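Local coordinates for DUF115 domain-containing protein (Magnetospirillum magneticum AMB-1, PDB 5MU5) that probably glycosylates flagellin, as a Maf glycosyltransferase involved in the formation of the bacterial flagellum, at residues 301-306 against 319-324; 328-333 against 352-357; 346-351 against 365-370. All coordinates share one frame; numbering follows the deposited sequence.

Contact 1 (301-306 against 319-324); sequences ISCGTA and FQMLLE. With SO4 (sulfate ion), chain B.
Ile-301 starts the pairing against Phe-319 and Met-321 of the neighbouring parallel strand. Its CG1 stands at the edge of the Phe-319 ring, while its CG2 rests on Met-321 CG at 3.6 Å. Bends at chi2 and chi3 lead the end of Met-321 away from the 301-306 segment, with CG left against Ile-301; Val-393 and Thr-396 of helix 393-404 lie against this side chain. Ser-302 grips the partner strand through its backbone: its N donates to Phe-319 O at 2.9 Å, almost straight, and its O accepts from Met-321 N at 2.8 Å. On the face of Ser-302 and Gln-320, the serine OG, anti to the backbone N (chi1 178°), gives a hydrogen bond to Gln-320 OE1 at 3.0 Å. Cys-303 lies on the face of Ile-301 and Met-321, with SG beside Met-321 CG. Gly-304 N makes a further backbone bond to Met-321 O. Gly-304 O receives Gln-320 NE2 at 2.7 Å, nearly in the amide plane, so the buried amide is held at both ends and its rotation is fixed. Thr-305 turns away to a sulfate ion, with its N on SO4 O4 at 2.8 Å and OG1 on SO4 O2 at 2.7 Å; Ser-280 OG adds a third bond. Strand 299-303, helix 307-312 and strand 319-322 form a beta-alpha-beta unit in the parallel part of a Rossmann-like sheet; the sulfate, probably from the crystallisation liquor, sits at the first strand's C-terminal end, the edge where such folds commonly bind ligands.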
loop_
_atom_site.group_PDB
_atom_site.type_symbol
_atom_site.label_atom_id
_atom_site.label_comp_id
_atom_site.label_asym_id
_atom_site.label_seq_id
_atom_site.Cartn_x
_atom_site.Cartn_y
_atom_site.Cartn_z
ATOM N N ILE A 301 21.514 15.331 -12.096
ATOM C CA ILE A 301 21.067 14.317 -11.165
ATOM C C ILE A 301 21.003 13.005 -11.946
ATOM O O ILE A 301 20.195 12.843 -12.872
ATOM C CB ILE A 301 19.716 14.683 -10.542
ATOM C CG1 ILE A 301 19.896 15.928 -9.685
ATOM C CG2 ILE A 301 19.183 13.536 -9.692
ATOM C CD1 ILE A 301 18.686 16.325 -8.891
ATOM N N SER A 302 21.895 12.089 -11.589
ATOM C CA SER A 302 22.010 10.806 -12.238
ATOM C C SER A 302 21.214 9.818 -11.436
ATOM O O SER A 302 21.430 9.677 -10.248
ATOM C CB SER A 302 23.478 10.361 -12.287
ATOM O OG SER A 302 23.597 9.077 -12.893
ATOM N N CYS A 303 20.299 9.124 -12.097
ATOM C CA CYS A 303 19.435 8.165 -11.421
ATOM C C CYS A 303 19.911 6.739 -11.659
ATOM O O CYS A 303 19.869 6.244 -12.787
ATOM C CB CYS A 303 18.000 8.373 -11.896
ATOM S SG CYS A 303 17.396 10.015 -11.422
ATOM N N GLY A 304 20.383 6.091 -10.596
ATOM C CA GLY A 304 20.861 4.715 -10.691
ATOM C C GLY A 304 21.867 4.495 -11.814
ATOM O O GLY A 304 22.876 5.200 -11.876
ATOM N N THR A 305 21.548 3.571 -12.731
ATOM C CA THR A 305 22.461 3.131 -13.794
ATOM C C THR A 305 22.736 4.140 -14.894
ATOM O O THR A 305 23.621 3.916 -15.734
ATOM C CB THR A 305 21.986 1.809 -14.456
ATOM O OG1 THR A 305 20.618 1.932 -14.897
ATOM C CG2 THR A 305 22.105 0.664 -13.473
ATOM N N ALA A 306 21.995 5.238 -14.894
ATOM C CA ALA A 306 22.247 6.355 -15.820
ATOM C C ALA A 306 23.687 6.868 -15.742
ATOM O O ALA A 306 24.206 7.449 -16.687
ATOM C CB ALA A 306 21.317 7.496 -15.478
ATOM N N PHE A 319 24.840 14.875 -8.473
ATOM C CA PHE A 319 24.247 13.935 -7.534
ATOM C C PHE A 319 24.016 12.608 -8.195
ATOM O O PHE A 319 23.656 12.562 -9.368
ATOM C CB PHE A 319 22.946 14.478 -6.954
ATOM C CG PHE A 319 23.136 15.741 -6.179
ATOM C CD1 PHE A 319 23.789 15.715 -4.956
ATOM C CD2 PHE A 319 22.702 16.958 -6.678
ATOM C CE1 PHE A 319 23.989 16.874 -4.226
ATOM C CE2 PHE A 319 22.899 18.122 -5.960
ATOM C CZ PHE A 319 23.555 18.076 -4.732
ATOM N N GLN A 320 24.273 11.542 -7.444
ATOM C CA GLN A 320 23.978 10.183 -7.869
ATOM C C GLN A 320 22.895 9.641 -6.929
ATOM O O GLN A 320 23.044 9.666 -5.700
ATOM C CB GLN A 320 25.242 9.309 -7.833
ATOM C CG GLN A 320 25.008 7.814 -8.051
ATOM C CD GLN A 320 24.560 7.490 -9.466
ATOM O OE1 GLN A 320 25.001 8.118 -10.432
ATOM N NE2 GLN A 320 23.690 6.502 -9.597
ATOM N N MET A 321 21.801 9.157 -7.516
ATOM C CA MET A 321 20.663 8.693 -6.725
ATOM C C MET A 321 20.641 7.181 -6.636
ATOM O O MET A 321 20.950 6.474 -7.625
ATOM C CB MET A 321 19.350 9.152 -7.326
ATOM C CG MET A 321 19.276 10.620 -7.668
ATOM S SD MET A 321 19.353 11.736 -6.271
ATOM C CE MET A 321 18.037 11.041 -5.251
ATOM N N LEU A 322 20.291 6.692 -5.449
ATOM C CA LEU A 322 20.101 5.273 -5.240
ATOM C C LEU A 322 18.891 5.068 -4.341
ATOM O O LEU A 322 18.823 5.653 -3.254
ATOM C CB LEU A 322 21.330 4.649 -4.610
ATOM C CG LEU A 322 21.326 3.128 -4.556
ATOM C CD1 LEU A 322 21.298 2.519 -5.957
ATOM C CD2 LEU A 322 22.534 2.624 -3.765
ATOM N N LEU A 323 17.959 4.225 -4.792
ATOM C CA LEU A 323 16.740 3.904 -4.037
ATOM C C LEU A 323 16.829 2.524 -3.394
ATOM O O LEU A 323 16.584 2.380 -2.212
ATOM C CB LEU A 323 15.524 3.938 -4.963
ATOM C CG LEU A 323 14.151 3.509 -4.399
ATOM C CD1 LEU A 323 13.710 4.454 -3.302
ATOM C CD2 LEU A 323 13.098 3.461 -5.500
ATOM N N GLU A 324 17.190 1.527 -4.193
ATOM C CA GLU A 324 17.146 0.133 -3.773
ATOM C C GLU A 324 18.135 -0.273 -2.700
ATOM O O GLU A 324 19.298 0.133 -2.697
ATOM C CB GLU A 324 17.424 -0.804 -4.953
ATOM C CG GLU A 324 16.433 -0.793 -6.106
ATOM C CD GLU A 324 16.712 -1.944 -7.090
ATOM O OE1 GLU A 324 16.521 -3.126 -6.696
ATOM O OE2 GLU A 324 17.120 -1.681 -8.255
HETATM S S SO4 B . 18.098 1.899 -12.828
HETATM O O1 SO4 B . 17.794 3.221 -13.431
HETATM O O2 SO4 B . 18.294 0.936 -13.957
HETATM O O3 SO4 B . 16.953 1.463 -11.960
HETATM O O4 SO4 B . 19.311 2.049 -11.962
#

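Contact 2 (328-333 against 352-357); sequences APYRAL and TVDPRV
The Tyr-330 ring and the Arg-356 guanidinium lie nearly parallel, their planes 18° apart, offset toward the ring's rim. One face of the ring takes Arg-356 CB in a CH-pi contact, 3.8 Å from CB to the Tyr-330 ring centroid, and the guanidinium sets one of its own faces against the rim at Tyr-330 CD2 and CE2. At the guanidinium's edge sits the Asp-354 carboxylate, held in a side-on salt bridge: Arg-356 NE reaches Asp-354 OD1 at 2.8 Å and Arg-356 NH2 reaches Asp-354 OD2 at 3.0 Å. The bend at chi3 (-72°) swings the arginine end back to this acid. These two bonds fix the guanidinium's rotation alongside the Tyr-330 ring, while the backbone N of Arg-356 steadies Asp-354 OD1 from its anti side, so that this oxygen accepts two bonds. Tyr-330 CB meets Asp-354 CB, and deeper in, Leu-333 CD1 touches Val-357 CG1 at 4.2 Å, where Leu-322 lies against both side chains. Toward the helical bundle, a water accepts from Arg-331 NH1 and, weakly, from Arg-356 NH1; Arg-331 also forms a salt bridge with Glu-654. The bond from Arg-356 N to Asp-354 OD1 defines an Asx turn, which packs here on helix 327-340 beside the parallel sheet.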
loop_
_atom_site.group_PDB
_atom_site.type_symbol
_atom_site.label_atom_id
_atom_site.label_comp_id
_atom_site.label_asym_id
_atom_site.label_seq_id
_atom_site.Cartn_x
_atom_site.Cartn_y
_atom_site.Cartn_z
ATOM N N ALA A 328 23.008 -6.312 -5.015
ATOM C CA ALA A 328 23.016 -6.203 -6.481
ATOM C C ALA A 328 23.101 -4.741 -6.982
ATOM O O ALA A 328 23.966 -4.437 -7.804
ATOM C CB ALA A 328 21.838 -6.959 -7.112
ATOM N N PRO A 329 22.200 -3.841 -6.504
ATOM C CA PRO A 329 22.363 -2.425 -6.827
ATOM C C PRO A 329 23.751 -1.891 -6.445
ATOM O O PRO A 329 24.350 -1.111 -7.203
ATOM C CB PRO A 329 21.293 -1.742 -5.994
ATOM C CG PRO A 329 20.262 -2.783 -5.759
ATOM C CD PRO A 329 21.012 -4.076 -5.658
ATOM N N TYR A 330 24.273 -2.312 -5.298
ATOM C CA TYR A 330 25.615 -1.903 -4.927
ATOM C C TYR A 330 26.659 -2.400 -5.936
ATOM O O TYR A 330 27.539 -1.630 -6.351
ATOM C CB TYR A 330 25.985 -2.383 -3.513
ATOM C CG TYR A 330 27.478 -2.411 -3.272
ATOM C CD1 TYR A 330 28.192 -1.228 -3.082
ATOM C CD2 TYR A 330 28.179 -3.611 -3.249
ATOM C CE1 TYR A 330 29.562 -1.242 -2.863
ATOM C CE2 TYR A 330 29.561 -3.636 -3.047
ATOM C CZ TYR A 330 30.240 -2.445 -2.853
ATOM O OH TYR A 330 31.597 -2.434 -2.634
ATOM N N ARG A 331 26.581 -3.680 -6.306
ATOM C CA ARG A 331 27.591 -4.248 -7.198
ATOM C C ARG A 331 27.554 -3.546 -8.550
ATOM O O ARG A 331 28.590 -3.328 -9.142
ATOM C CB ARG A 331 27.496 -5.776 -7.333
ATOM C CG ARG A 331 28.063 -6.541 -6.137
ATOM C CD ARG A 331 28.031 -8.051 -6.370
ATOM N NE ARG A 331 26.661 -8.575 -6.477
ATOM C CZ ARG A 331 25.971 -9.165 -5.493
ATOM N NH1 ARG A 331 26.503 -9.352 -4.280
ATOM N NH2 ARG A 331 24.725 -9.579 -5.722
ATOM N N ALA A 332 26.372 -3.164 -9.011
ATOM C CA ALA A 332 26.248 -2.411 -10.274
ATOM C C ALA A 332 26.947 -1.039 -10.158
ATOM O O ALA A 332 27.759 -0.670 -11.001
ATOM C CB ALA A 332 24.780 -2.252 -10.660
ATOM N N LEU A 333 26.652 -0.312 -9.088
ATOM C CA LEU A 333 27.313 0.960 -8.836
ATOM C C LEU A 333 28.809 0.824 -8.723
ATOM O O LEU A 333 29.539 1.649 -9.256
ATOM C CB LEU A 333 26.809 1.604 -7.553
ATOM C CG LEU A 333 25.685 2.610 -7.684
ATOM C CD1 LEU A 333 25.392 3.141 -6.285
ATOM C CD2 LEU A 333 26.074 3.746 -8.622
ATOM N N THR A 352 18.175 2.975 3.653
ATOM C CA THR A 352 18.293 1.532 3.576
ATOM C C THR A 352 19.169 1.027 2.437
ATOM O O THR A 352 19.188 -0.163 2.190
ATOM C CB THR A 352 16.917 0.895 3.407
ATOM O OG1 THR A 352 16.351 1.364 2.194
ATOM C CG2 THR A 352 16.000 1.246 4.602
ATOM N N VAL A 353 19.898 1.896 1.738
ATOM C CA VAL A 353 20.797 1.390 0.703
ATOM C C VAL A 353 21.931 0.581 1.335
ATOM O O VAL A 353 22.239 0.729 2.532
ATOM C CB VAL A 353 21.380 2.497 -0.197
ATOM C CG1 VAL A 353 20.247 3.250 -0.877
ATOM C CG2 VAL A 353 22.326 3.439 0.565
ATOM N N ASP A 354 22.559 -0.277 0.538
ATOM C CA ASP A 354 23.648 -1.099 1.058
ATOM C C ASP A 354 24.716 -0.226 1.756
ATOM O O ASP A 354 25.186 0.731 1.187
ATOM C CB ASP A 354 24.269 -1.930 -0.069
ATOM C CG ASP A 354 25.166 -3.073 0.453
ATOM O OD1 ASP A 354 26.313 -2.790 0.876
ATOM O OD2 ASP A 354 24.716 -4.247 0.412
ATOM N N PRO A 355 25.112 -0.566 2.987
ATOM C CA PRO A 355 26.131 0.241 3.689
ATOM C C PRO A 355 27.435 0.443 2.941
ATOM O O PRO A 355 28.111 1.436 3.180
ATOM C CB PRO A 355 26.412 -0.559 4.959
ATOM C CG PRO A 355 25.197 -1.369 5.174
ATOM C CD PRO A 355 24.635 -1.685 3.818
ATOM N N ARG A 356 27.788 -0.486 2.055
ATOM C CA ARG A 356 29.037 -0.390 1.275
ATOM C C ARG A 356 28.993 0.672 0.185
ATOM O O ARG A 356 30.011 0.975 -0.427
ATOM C CB ARG A 356 29.368 -1.740 0.624
ATOM C CG ARG A 356 29.660 -2.840 1.626
ATOM C CD ARG A 356 29.719 -4.181 0.942
ATOM N NE ARG A 356 28.396 -4.624 0.526
ATOM C CZ ARG A 356 28.129 -5.819 -0.001
ATOM N NH1 ARG A 356 29.092 -6.702 -0.212
ATOM N NH2 ARG A 356 26.898 -6.135 -0.324
ATOM N N VAL A 357 27.810 1.216 -0.077
ATOM C CA VAL A 357 27.666 2.260 -1.085
ATOM C C VAL A 357 28.466 3.494 -0.688
ATOM O O VAL A 357 28.998 4.184 -1.543
ATOM C CB VAL A 357 26.179 2.641 -1.300
ATOM C CG1 VAL A 357 26.047 3.823 -2.231
ATOM C CG2 VAL A 357 25.409 1.466 -1.881
HETATM O O HOH W 1 28.865 -8.430 -3.047
#

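Contact 3 (346-351 against 365-370); sequences TLIGSN and VYYFRP
Thr-346 CG2 meets Val-365 CG2 at 3.7 Å in the close-packed part of this parallel pair. Here Val-365 N donates to Leu-347 O and Val-365 O accepts from Gly-349 N at 2.9 Å, both bonds nearly straight. Gly-349 O takes Tyr-367 N. Tyr-366 projects to the face away from Val-365 and Tyr-367, its ring edge near Gly-349 O. Tyr-367, with CG between its backbone N and carbonyl carbon (chi1 74°), is folded back over the partner strand: one ring face receives Ser-350 CA, 4.0 Å from the ring centroid, and its OH bonds to Ser-389. The tight, buried part runs on through Asn-351, whose N bonds to Tyr-367 O and whose OD1 accepts Arg-369 N at 3.0 Å. Its amide crosses Phe-368 in van der Waals contact, the planes 45° apart and ND2 3.5 Å from Phe-368 CD2. ND2 donates to Ser-252 OG and to a water, which in turn donates to Arg-369 O. The loose side is confined to partly exposed Arg-369: its CB lies near Ser-350 OG while its extended chain leads away. Strands 346-350 and 363-367 are adjacent parallel strands of a Rossmann-like sheet, joined by a helix-free crossover and not by a classical beta-alpha-beta unit, with Asn-351 bridging to the loop after the second.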
loop_
_atom_site.group_PDB
_atom_site.type_symbol
_atom_site.label_atom_id
_atom_site.label_comp_id
_atom_site.label_asym_id
_atom_site.label_seq_id
_atom_site.Cartn_x
_atom_site.Cartn_y
_atom_site.Cartn_z
ATOM N N THR A 346 28.055 13.615 -5.195
ATOM C CA THR A 346 27.488 13.284 -3.896
ATOM C C THR A 346 26.420 12.228 -4.148
ATOM O O THR A 346 25.662 12.326 -5.108
ATOM C CB THR A 346 26.863 14.536 -3.247
ATOM O OG1 THR A 346 27.916 15.394 -2.834
ATOM C CG2 THR A 346 26.003 14.211 -2.024
ATOM N N LEU A 347 26.375 11.216 -3.301
ATOM C CA LEU A 347 25.352 10.182 -3.378
ATOM C C LEU A 347 24.165 10.587 -2.504
ATOM O O LEU A 347 24.342 10.915 -1.338
ATOM C CB LEU A 347 25.944 8.848 -2.915
ATOM C CG LEU A 347 25.118 7.553 -2.824
ATOM C CD1 LEU A 347 24.140 7.614 -1.673
ATOM C CD2 LEU A 347 24.385 7.219 -4.104
ATOM N N ILE A 348 22.963 10.604 -3.078
ATOM C CA ILE A 348 21.754 10.811 -2.288
ATOM C C ILE A 348 21.029 9.498 -2.347
ATOM O O ILE A 348 20.602 9.074 -3.417
ATOM C CB ILE A 348 20.821 11.892 -2.842
ATOM C CG1 ILE A 348 21.541 13.243 -2.860
ATOM C CG2 ILE A 348 19.536 11.951 -2.008
ATOM C CD1 ILE A 348 20.697 14.363 -3.439
ATOM N N GLY A 349 20.901 8.853 -1.199
ATOM C CA GLY A 349 20.265 7.576 -1.143
ATOM C C GLY A 349 19.300 7.438 0.008
ATOM O O GLY A 349 19.311 8.199 0.981
ATOM N N SER A 350 18.438 6.447 -0.136
ATOM C CA SER A 350 17.591 6.003 0.943
ATOM C C SER A 350 18.462 5.516 2.112
ATOM O O SER A 350 19.546 4.965 1.908
ATOM C CB SER A 350 16.716 4.860 0.444
ATOM O OG SER A 350 16.230 4.118 1.530
ATOM N N ASN A 351 17.972 5.683 3.334
ATOM C CA ASN A 351 18.704 5.200 4.490
ATOM C C ASN A 351 18.922 3.693 4.492
ATOM O O ASN A 351 19.778 3.192 5.222
ATOM C CB ASN A 351 18.034 5.633 5.799
ATOM C CG ASN A 351 16.596 5.150 5.936
ATOM O OD1 ASN A 351 15.740 5.351 5.048
ATOM N ND2 ASN A 351 16.307 4.544 7.084
ATOM N N VAL A 365 24.580 11.548 1.360
ATOM C CA VAL A 365 23.410 12.128 1.982
ATOM C C VAL A 365 22.262 11.109 1.942
ATOM O O VAL A 365 21.996 10.501 0.900
ATOM C CB VAL A 365 22.934 13.377 1.243
ATOM C CG1 VAL A 365 21.751 13.985 1.976
ATOM C CG2 VAL A 365 24.066 14.389 1.122
ATOM N N TYR A 366 21.591 10.934 3.078
ATOM C CA TYR A 366 20.492 10.005 3.193
ATOM C C TYR A 366 19.161 10.724 3.361
ATOM O O TYR A 366 19.090 11.751 3.999
ATOM C CB TYR A 366 20.664 9.093 4.415
ATOM C CG TYR A 366 21.833 8.178 4.318
ATOM C CD1 TYR A 366 21.894 7.218 3.337
ATOM C CD2 TYR A 366 22.897 8.288 5.211
ATOM C CE1 TYR A 366 22.975 6.384 3.241
ATOM C CE2 TYR A 366 23.992 7.469 5.118
ATOM C CZ TYR A 366 24.021 6.517 4.142
ATOM O OH TYR A 366 25.109 5.704 4.049
ATOM N N TYR A 367 18.101 10.157 2.804
ATOM C CA TYR A 367 16.756 10.579 3.157
ATOM C C TYR A 367 16.112 9.338 3.785
ATOM O O TYR A 367 16.587 8.207 3.599
ATOM C CB TYR A 367 15.988 11.081 1.950
ATOM C CG TYR A 367 15.533 9.995 1.016
ATOM C CD1 TYR A 367 16.345 9.530 0.019
ATOM C CD2 TYR A 367 14.274 9.428 1.155
ATOM C CE1 TYR A 367 15.919 8.508 -0.831
ATOM C CE2 TYR A 367 13.839 8.426 0.315
ATOM C CZ TYR A 367 14.664 7.965 -0.670
ATOM O OH TYR A 367 14.194 6.978 -1.505
ATOM N N PHE A 368 15.056 9.553 4.549
ATOM C CA PHE A 368 14.400 8.462 5.241
ATOM C C PHE A 368 13.192 7.974 4.487
ATOM O O PHE A 368 12.223 8.697 4.273
ATOM C CB PHE A 368 14.097 8.845 6.686
ATOM C CG PHE A 368 15.326 8.938 7.486
ATOM C CD1 PHE A 368 16.060 10.096 7.485
ATOM C CD2 PHE A 368 15.832 7.818 8.117
ATOM C CE1 PHE A 368 17.256 10.161 8.153
ATOM C CE2 PHE A 368 17.018 7.878 8.819
ATOM C CZ PHE A 368 17.734 9.054 8.832
ATOM N N ARG A 369 13.289 6.727 4.046
ATOM C CA ARG A 369 12.224 6.134 3.297
ATOM C C ARG A 369 11.102 5.665 4.235
ATOM O O ARG A 369 11.337 4.865 5.119
ATOM C CB ARG A 369 12.744 4.990 2.447
ATOM C CG ARG A 369 11.753 4.722 1.369
ATOM C CD ARG A 369 12.119 3.590 0.465
ATOM N NE ARG A 369 11.087 3.540 -0.567
ATOM C CZ ARG A 369 11.066 2.673 -1.560
ATOM N NH1 ARG A 369 12.037 1.785 -1.667
ATOM N NH2 ARG A 369 10.075 2.703 -2.448
ATOM N N PRO A 370 9.883 6.173 4.034
ATOM C CA PRO A 370 8.803 5.889 4.971
ATOM C C PRO A 370 8.232 4.470 4.899
ATOM O O PRO A 370 8.615 3.683 4.036
ATOM C CB PRO A 370 7.737 6.939 4.607
ATOM C CG PRO A 370 8.013 7.315 3.195
ATOM C CD PRO A 370 9.479 7.111 2.968
HETATM O O HOH W 2 13.607 3.846 6.414
#

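Overall arrangement
All three contacts belong to the MptE-like region, with centres 11 to 12 Å apart. Contacts 1 and 3 sit in the same mixed sheet, joined where strands 319-322 and 346-350 run side by side: Gln-320 hydrogen-bonds through its backbone to Thr-346 and Ile-348. Four consecutive parallel strands, 299-303, 319-322, 346-350 and 363-367, are thus linked in chain order. Contact 1 closes before the others open, whereas contacts 2 and 3 interleave along the chain. Contact 2 flanks the sheet, packing helix 327-340 on the loop after strand 346-350, with Val-357 touching both Leu-322 and Leu-347. Together they tie four neighbouring inner strands and one flanking helix into the Rossmann-like MptE-like region.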